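Side-chain contacts in ABC transporter substrate-binding protein (PDB 6TFX), which binds mannopinic acid, a mannityl-opine, as the periplasmic solute-binding component of an ABC importer in Agrobacterium: residues D393-T397 against Q398-S402; K436-E439 against L440-A444. All blocks are in the same frame, centred on the assembly; numbering follows the deposited sequence.

Contact 1 (D393-T397 against Q398-S402); sequences DYYLT and QFYHS
Tyr395 and Phe399 meet in an offset stack one turn apart on the buried helix 392-400, near the bound opine. The two ring planes are only 20° apart and their centroids 4.2 Å, with Phe399 CE2 set over the middle of the tyrosine ring while Tyr395 CE2 lies off toward the rim of the phenylalanine. Tyr395 has an off-staggered chi1 of -140°, which carries its ring alongside that of Phe399. Its hydroxyl is hydrogen-bonded to the backbone oxygen of Ala386, which holds the far end of the ring, and Leu250 and Leu252 of strand 240-255 pack against it.

Next in the row, the Tyr400 ring takes Phe399 CB over its centre, and its CD2 meets Leu396 CD2 at 3.9 Å. Tyr400 OH reaches the edge of the Tyr395 ring, 4.2 Å from CE2, and is itself hydrogen-bonded to Val295 O. This end of the helix lies near the opine and a cysteine-held magnesium site of this family 5 solute-binding protein: the Phe399 side chain comes within about 6 Å of the mannopinic acid, and that of Tyr400 within about 4 Å of the side chain of Cys418, a magnesium ligand.

On another side, Gln398 stretches back so that NE2 stands 4.1 Å from Tyr394 CD1, at the ring edge with the amide turned 88° to the ring; Arg388 NE is hydrogen-bonded to its OE1. The backbone ladder frays toward the C-terminus. Gln398 N hydrogen-bonds Tyr394 O almost straight, whereas Tyr400 N approaches Leu396 O from above the carbonyl plane and the last bond, His401 N to Thr397 O, is weak at 3.3 Å.

Contact 2 (K436-E439 against L440-A444); sequences KQIE and LWKEA
With CG opposite the backbone N (chi1 -176°) and the chain extended beyond it, Gln437 runs out beside Trp441, whose CG stands anti to its own carbonyl carbon and sends the indole back toward the preceding turn. The two side chains lie side by side and point the same way. Gln437 CG sits over the six-membered ring in a CH-pi contact, 3.6 Å from the centroid, and the amide continues across the rim, its plane only 16° from that of the indole. CD is the nearest atom of the amide group, 3.3 Å from Trp441 CH2, so the amide lies nearly flat over the rim of the ring there. Its rotation is set from outside the pair, since NE2 gives a hydrogen bond to the backbone oxygen of Ala428.

Ile438, which is split over two conformers, comes to the same indole from a different direction: in the conformer modelled here its CD1 reaches the ring edge, 4.1 Å from Trp441 CE3. All this takes place along helix 434-450, an amphipathic helix of the solute-binding protein, where successive i to i+4 backbone bonds, such as Trp441 N to Gln437 O at 3.0 Å, keep the turns in step. Its inner side, with Leu440, Trp441 and Ala444, rests on helix 422-430, and Trp441 also touches helix 392-400.

On the outer side, Lys442 extends past Ile438. Glu439 brings OE1 to 4.0 Å from Lys442 NZ, beyond salt-bridge range, though the opposite charges would probably still attract weakly here at the surface. Farther round, Leu440 folds CG over the oxygen of Lys436, 3.4 Å away, while Glu443 turns its carboxylate to Gln424, which hydrogen-bonds OE2.

Overall arrangement
Along the chain, contact 1 on helix 392-400 closes before contact 2 on helix 434-450 opens, and their centres lie about 13 Å apart on the same side of the protein's centre. The two helices touch directly: Leu396 CD1 packs 3.5 Å from Trp441 CD1, and Ala444 CB lies close to that same leucine methyl. Helix 422-430, which falls between them in sequence, packs against both, through Ile425 on one and Ala428 on the other. The three helices pack against one another, and the cluster spans from near the opine and the cysteine-bound magnesium ion, at contact 1, out to the solvent-facing surface at contact 2.

Contact 1 (D393-T397 against Q398-S402)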
ATOM      1  N   ASP A 393      -4.906 -13.354  -4.937  1.00 14.57           N
ATOM      2  CA  ASP A 393      -4.617 -12.986  -6.331  1.00 14.06           C
ATOM      3  C   ASP A 393      -3.881 -11.653  -6.453  1.00 15.78           C
ATOM      4  O   ASP A 393      -3.016 -11.509  -7.327  1.00 16.45           O
ATOM      5  CB  ASP A 393      -5.918 -12.884  -7.166  1.00 14.89           C
ATOM      6  CG  ASP A 393      -5.613 -12.438  -8.592  1.00 22.38           C
ATOM      7  OD1 ASP A 393      -4.788 -13.107  -9.262  1.00 20.08           O
ATOM      8  OD2 ASP A 393      -6.174 -11.404  -9.029  1.00 20.82           O
ATOM      9  N   TYR A 394      -4.212 -10.675  -5.592  1.00 13.51           N
ATOM     10  CA  TYR A 394      -3.579  -9.357  -5.729  1.00 13.59           C
ATOM     11  C   TYR A 394      -2.109  -9.403  -5.363  1.00 15.41           C
ATOM     12  O   TYR A 394      -1.265  -9.058  -6.192  1.00 16.03           O
ATOM     13  CB  TYR A 394      -4.348  -8.293  -4.916  1.00 14.84           C
ATOM     14  CG  TYR A 394      -5.704  -8.047  -5.554  1.00 15.58           C
ATOM     15  CD1 TYR A 394      -5.822  -7.238  -6.677  1.00 18.21           C
ATOM     16  CD2 TYR A 394      -6.833  -8.744  -5.129  1.00 17.35           C
ATOM     17  CE1 TYR A 394      -7.044  -7.068  -7.326  1.00 21.01           C
ATOM     18  CE2 TYR A 394      -8.067  -8.584  -5.773  1.00 18.86           C
ATOM     19  CZ  TYR A 394      -8.156  -7.762  -6.888  1.00 26.14           C
ATOM     20  OH  TYR A 394      -9.335  -7.584  -7.564  1.00 26.72           O
ATOM     21  N   TYR A 395      -1.789  -9.843  -4.148  1.00 13.76           N
ATOM     22  CA  TYR A 395      -0.360  -9.877  -3.778  1.00 13.31           C
ATOM     23  C   TYR A 395       0.398 -10.817  -4.695  1.00 14.01           C
ATOM     24  O   TYR A 395       1.495 -10.493  -5.149  1.00 15.46           O
ATOM     25  CB  TYR A 395      -0.205 -10.346  -2.326  1.00 14.01           C
ATOM     26  CG  TYR A 395       0.872  -9.589  -1.579  1.00 13.33           C
ATOM     27  CD1 TYR A 395       0.591  -8.377  -0.954  1.00 15.31           C
ATOM     28  CD2 TYR A 395       2.167 -10.097  -1.470  1.00 13.44           C
ATOM     29  CE1 TYR A 395       1.567  -7.693  -0.223  1.00 16.90           C
ATOM     30  CE2 TYR A 395       3.152  -9.415  -0.743  1.00 13.89           C
ATOM     31  CZ  TYR A 395       2.845  -8.213  -0.120  1.00 17.04           C
ATOM     32  OH  TYR A 395       3.821  -7.524   0.585  1.00 16.55           O
ATOM     33  N   LEU A 396      -0.187 -11.997  -5.006  1.00 12.92           N
ATOM     34  CA  LEU A 396       0.540 -12.951  -5.843  1.00 12.34           C
ATOM     35  C   LEU A 396       0.809 -12.408  -7.244  1.00 14.43           C
ATOM     36  O   LEU A 396       1.911 -12.557  -7.766  1.00 15.71           O
ATOM     37  CB  LEU A 396      -0.222 -14.286  -5.943  1.00 12.79           C
ATOM     38  CG  LEU A 396      -0.265 -15.087  -4.660  1.00 14.75           C
ATOM     39  CD1 LEU A 396      -1.243 -16.250  -4.816  1.00 15.20           C
ATOM     40  CD2 LEU A 396       1.151 -15.626  -4.260  1.00 15.23           C
ATOM     41  N   THR A 397      -0.217 -11.842  -7.882  1.00 12.38           N
ATOM     42  CA  THR A 397      -0.019 -11.360  -9.246  1.00 11.85           C
ATOM     43  C   THR A 397       0.995 -10.215  -9.261  1.00 13.34           C
ATOM     44  O   THR A 397       1.878 -10.189 -10.119  1.00 16.30           O
ATOM     45  CB  THR A 397      -1.360 -10.918  -9.864  1.00 18.54           C
ATOM     46  OG1 THR A 397      -2.226 -12.065  -9.943  1.00 16.68           O
ATOM     47  CG2 THR A 397      -1.175 -10.285 -11.239  1.00 17.51           C
ATOM     48  N   GLN A 398       0.836  -9.251  -8.350  1.00 13.15           N
ATOM     49  CA  GLN A 398       1.691  -8.055  -8.410  1.00 13.34           C
ATOM     50  C   GLN A 398       3.155  -8.293  -8.062  1.00 16.32           C
ATOM     51  O   GLN A 398       4.049  -7.689  -8.673  1.00 14.73           O
ATOM     52  CB  GLN A 398       1.082  -6.973  -7.501  1.00 14.53           C
ATOM     53  CG  GLN A 398      -0.318  -6.550  -8.018  1.00 16.22           C
ATOM     54  CD  GLN A 398      -0.909  -5.447  -7.188  1.00 21.70           C
ATOM     55  OE1 GLN A 398      -0.204  -4.611  -6.647  1.00 19.88           O
ATOM     56  NE2 GLN A 398      -2.233  -5.411  -7.115  1.00 20.39           N
ATOM     57  N   PHE A 399       3.398  -9.140  -7.060  1.00 13.23           N
ATOM     58  CA  PHE A 399       4.774  -9.366  -6.608  1.00 13.16           C
ATOM     59  C   PHE A 399       5.447 -10.585  -7.240  1.00 16.58           C
ATOM     60  O   PHE A 399       6.697 -10.629  -7.240  1.00 16.39           O
ATOM     61  CB  PHE A 399       4.779  -9.567  -5.094  1.00 13.48           C
ATOM     62  CG  PHE A 399       4.606  -8.294  -4.322  1.00 13.08           C
ATOM     63  CD1 PHE A 399       5.714  -7.500  -4.002  1.00 16.11           C
ATOM     64  CD2 PHE A 399       3.336  -7.856  -3.951  1.00 14.20           C
ATOM     65  CE1 PHE A 399       5.554  -6.304  -3.288  1.00 17.03           C
ATOM     66  CE2 PHE A 399       3.167  -6.633  -3.273  1.00 16.41           C
ATOM     67  CZ  PHE A 399       4.282  -5.882  -2.916  1.00 15.46           C
ATOM     68  N   TYR A 400       4.680 -11.589  -7.709  1.00 15.31           N
ATOM     69  CA  TYR A 400       5.301 -12.833  -8.124  1.00 14.93           C
ATOM     70  C   TYR A 400       4.954 -13.373  -9.522  1.00 17.02           C
ATOM     71  O   TYR A 400       5.630 -14.315  -9.942  1.00 17.51           O
ATOM     72  CB  TYR A 400       5.017 -13.933  -7.074  1.00 14.96           C
ATOM     73  CG  TYR A 400       5.331 -13.495  -5.658  1.00 13.38           C
ATOM     74  CD1 TYR A 400       6.623 -13.107  -5.292  1.00 14.81           C
ATOM     75  CD2 TYR A 400       4.330 -13.437  -4.684  1.00 14.28           C
ATOM     76  CE1 TYR A 400       6.908 -12.674  -3.998  1.00 15.71           C
ATOM     77  CE2 TYR A 400       4.606 -13.003  -3.389  1.00 14.46           C
ATOM     78  CZ  TYR A 400       5.886 -12.585  -3.061  1.00 15.09           C
ATOM     79  OH  TYR A 400       6.164 -12.154  -1.785  1.00 16.88           O
ATOM     80  N   HIS A 401       3.939 -12.824 -10.223  1.00 14.25           N
ATOM     81  CA  HIS A 401       3.639 -13.346 -11.568  1.00 14.52           C
ATOM     82  C   HIS A 401       4.657 -12.749 -12.542  1.00 16.74           C
ATOM     83  O   HIS A 401       5.007 -11.575 -12.398  1.00 15.75           O
ATOM     84  CB  HIS A 401       2.220 -12.975 -11.983  1.00 16.07           C
ATOM     85  CG  HIS A 401       1.797 -13.636 -13.257  1.00 19.25           C
ATOM     86  ND1 HIS A 401       2.220 -13.169 -14.492  1.00 20.45           N
ATOM     87  CD2 HIS A 401       1.057 -14.755 -13.443  1.00 20.73           C
ATOM     88  CE1 HIS A 401       1.680 -13.985 -15.393  1.00 20.23           C
ATOM     89  NE2 HIS A 401       0.968 -14.950 -14.807  1.00 20.66           N
ATOM     90  N   SER A 402       5.162 -13.545 -13.496  1.00 15.83           N
ATOM     91  CA  SER A 402       6.211 -13.019 -14.384  1.00 16.35           C
ATOM     92  C   SER A 402       5.796 -11.770 -15.190  1.00 19.33           C
ATOM     93  O   SER A 402       6.678 -10.988 -15.587  1.00 19.90           O
ATOM     94  CB  SER A 402       6.748 -14.104 -15.318  1.00 21.40           C
ATOM     95  OG  SER A 402       5.750 -14.384 -16.276  1.00 21.77           O
TER

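Contact 2 (K436-E439 against L440-A444)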
ATOM      1  N   LYS A 436     -10.844 -25.422  -4.527  1.00 14.43           N
ATOM      2  CA  LYS A 436      -9.777 -25.603  -5.514  1.00 14.79           C
ATOM      3  C   LYS A 436      -9.018 -24.280  -5.690  1.00 17.75           C
ATOM      4  O   LYS A 436      -7.793 -24.277  -5.827  1.00 16.68           O
ATOM      5  CB  LYS A 436     -10.346 -26.049  -6.861  1.00 18.14           C
ATOM      6  CG  LYS A 436      -9.265 -26.578  -7.784  1.00 17.83           C
ATOM      7  CD  LYS A 436      -9.878 -27.222  -9.001  1.00 25.65           C
ATOM      8  CE  LYS A 436      -8.797 -27.830  -9.876  1.00 32.85           C
ATOM      9  NZ  LYS A 436      -9.374 -28.792 -10.859  1.00 45.36           N
ATOM     10  N   GLN A 437      -9.743 -23.161  -5.690  1.00 15.43           N
ATOM     11  CA  GLN A 437      -9.102 -21.853  -5.839  1.00 14.40           C
ATOM     12  C   GLN A 437      -8.101 -21.622  -4.690  1.00 16.22           C
ATOM     13  O   GLN A 437      -6.950 -21.240  -4.954  1.00 16.81           O
ATOM     14  CB  GLN A 437     -10.162 -20.760  -5.845  1.00 15.58           C
ATOM     15  CG  GLN A 437      -9.570 -19.404  -6.104  1.00 17.99           C
ATOM     16  CD  GLN A 437     -10.639 -18.342  -6.178  1.00 19.74           C
ATOM     17  OE1 GLN A 437     -11.491 -18.247  -5.284  1.00 17.73           O
ATOM     18  NE2 GLN A 437     -10.582 -17.489  -7.214  1.00 18.39           N
ATOM     19  N   ILE A 438      -8.528 -21.920  -3.434  0.50 14.33           N
ATOM     20  CA  ILE A 438      -7.678 -21.816  -2.233  0.50 14.69           C
ATOM     21  C   ILE A 438      -6.418 -22.665  -2.394  0.50 17.69           C
ATOM     22  O   ILE A 438      -5.309 -22.191  -2.125  0.50 17.39           O
ATOM     23  CB  ILE A 438      -8.492 -22.239  -0.962  0.50 18.06           C
ATOM     24  CG1 ILE A 438      -9.608 -21.213  -0.605  0.50 19.37           C
ATOM     25  CG2 ILE A 438      -7.593 -22.535   0.254  0.50 18.65           C
ATOM     26  CD1 ILE A 438      -9.154 -19.801  -0.256  0.50 26.45           C
ATOM     27  N   GLU A 439      -6.587 -23.918  -2.852  1.00 14.36           N
ATOM     28  CA  GLU A 439      -5.459 -24.855  -3.012  1.00 16.49           C
ATOM     29  C   GLU A 439      -4.460 -24.397  -4.062  1.00 18.81           C
ATOM     30  O   GLU A 439      -3.245 -24.553  -3.870  1.00 18.22           O
ATOM     31  CB  GLU A 439      -5.918 -26.278  -3.256  1.00 18.67           C
ATOM     32  CG  GLU A 439      -6.543 -26.877  -2.001  1.00 28.34           C
ATOM     33  CD  GLU A 439      -5.690 -26.829  -0.738  1.00 41.42           C
ATOM     34  OE1 GLU A 439      -6.175 -26.309   0.292  1.00 40.65           O
ATOM     35  OE2 GLU A 439      -4.531 -27.301  -0.782  1.00 39.09           O
ATOM     36  N   LEU A 440      -4.953 -23.784  -5.145  1.00 14.34           N
ATOM     37  CA  LEU A 440      -4.060 -23.226  -6.196  1.00 14.94           C
ATOM     38  C   LEU A 440      -3.287 -22.030  -5.654  1.00 16.98           C
ATOM     39  O   LEU A 440      -2.072 -21.926  -5.894  1.00 16.58           O
ATOM     40  CB  LEU A 440      -4.844 -22.840  -7.459  1.00 15.43           C
ATOM     41  CG  LEU A 440      -5.369 -24.028  -8.257  1.00 18.04           C
ATOM     42  CD1 LEU A 440      -6.520 -23.633  -9.168  1.00 16.30           C
ATOM     43  CD2 LEU A 440      -4.233 -24.717  -9.037  1.00 18.23           C
ATOM     44  N   TRP A 441      -3.958 -21.171  -4.849  1.00 13.45           N
ATOM     45  CA  TRP A 441      -3.228 -20.050  -4.225  1.00 13.63           C
ATOM     46  C   TRP A 441      -2.168 -20.579  -3.268  1.00 15.79           C
ATOM     47  O   TRP A 441      -1.056 -20.032  -3.227  1.00 16.37           O
ATOM     48  CB  TRP A 441      -4.195 -19.142  -3.484  1.00 13.22           C
ATOM     49  CG  TRP A 441      -4.902 -18.174  -4.395  1.00 13.56           C
ATOM     50  CD1 TRP A 441      -4.397 -17.579  -5.520  1.00 15.85           C
ATOM     51  CD2 TRP A 441      -6.236 -17.661  -4.231  1.00 13.18           C
ATOM     52  NE1 TRP A 441      -5.352 -16.759  -6.090  1.00 15.17           N
ATOM     53  CE2 TRP A 441      -6.472 -16.757  -5.294  1.00 14.94           C
ATOM     54  CE3 TRP A 441      -7.248 -17.861  -3.277  1.00 14.08           C
ATOM     55  CZ2 TRP A 441      -7.694 -16.089  -5.448  1.00 14.58           C
ATOM     56  CZ3 TRP A 441      -8.459 -17.194  -3.425  1.00 15.38           C
ATOM     57  CH2 TRP A 441      -8.667 -16.312  -4.496  1.00 16.04           C
ATOM     58  N   LYS A 442      -2.495 -21.633  -2.485  1.00 14.06           N
ATOM     59  CA  LYS A 442      -1.504 -22.205  -1.549  1.00 14.17           C
ATOM     60  C   LYS A 442      -0.336 -22.849  -2.307  1.00 17.73           C
ATOM     61  O   LYS A 442       0.821 -22.668  -1.928  1.00 17.20           O
ATOM     62  CB  LYS A 442      -2.175 -23.221  -0.602  1.00 15.81           C
ATOM     63  CG  LYS A 442      -3.171 -22.553   0.345  1.00 16.08           C
ATOM     64  CD  LYS A 442      -3.606 -23.593   1.382  1.00 20.84           C
ATOM     65  CE  LYS A 442      -4.492 -22.995   2.435  1.00 23.51           C
ATOM     66  NZ  LYS A 442      -4.944 -24.043   3.407  1.00 30.68           N
ATOM     67  N   GLU A 443      -0.631 -23.575  -3.406  1.00 14.77           N
ATOM     68  CA  GLU A 443       0.417 -24.196  -4.221  1.00 16.37           C
ATOM     69  C   GLU A 443       1.381 -23.105  -4.744  1.00 18.72           C
ATOM     70  O   GLU A 443       2.608 -23.302  -4.711  1.00 19.70           O
ATOM     71  CB  GLU A 443      -0.206 -24.984  -5.371  1.00 18.85           C
ATOM     72  CG  GLU A 443       0.801 -25.718  -6.248  1.00 30.36           C
ATOM     73  CD  GLU A 443       0.221 -26.456  -7.447  1.00 56.61           C
ATOM     74  OE1 GLU A 443      -1.024 -26.494  -7.592  1.00 45.31           O
ATOM     75  OE2 GLU A 443       1.018 -26.978  -8.261  1.00 48.27           O
ATOM     76  N   ALA A 444       0.837 -21.945  -5.160  1.00 14.84           N
ATOM     77  CA  ALA A 444       1.694 -20.839  -5.639  1.00 16.17           C
ATOM     78  C   ALA A 444       2.627 -20.381  -4.495  1.00 17.18           C
ATOM     79  O   ALA A 444       3.826 -20.232  -4.704  1.00 16.89           O
ATOM     80  CB  ALA A 444       0.829 -19.681  -6.110  1.00 16.69           C
TER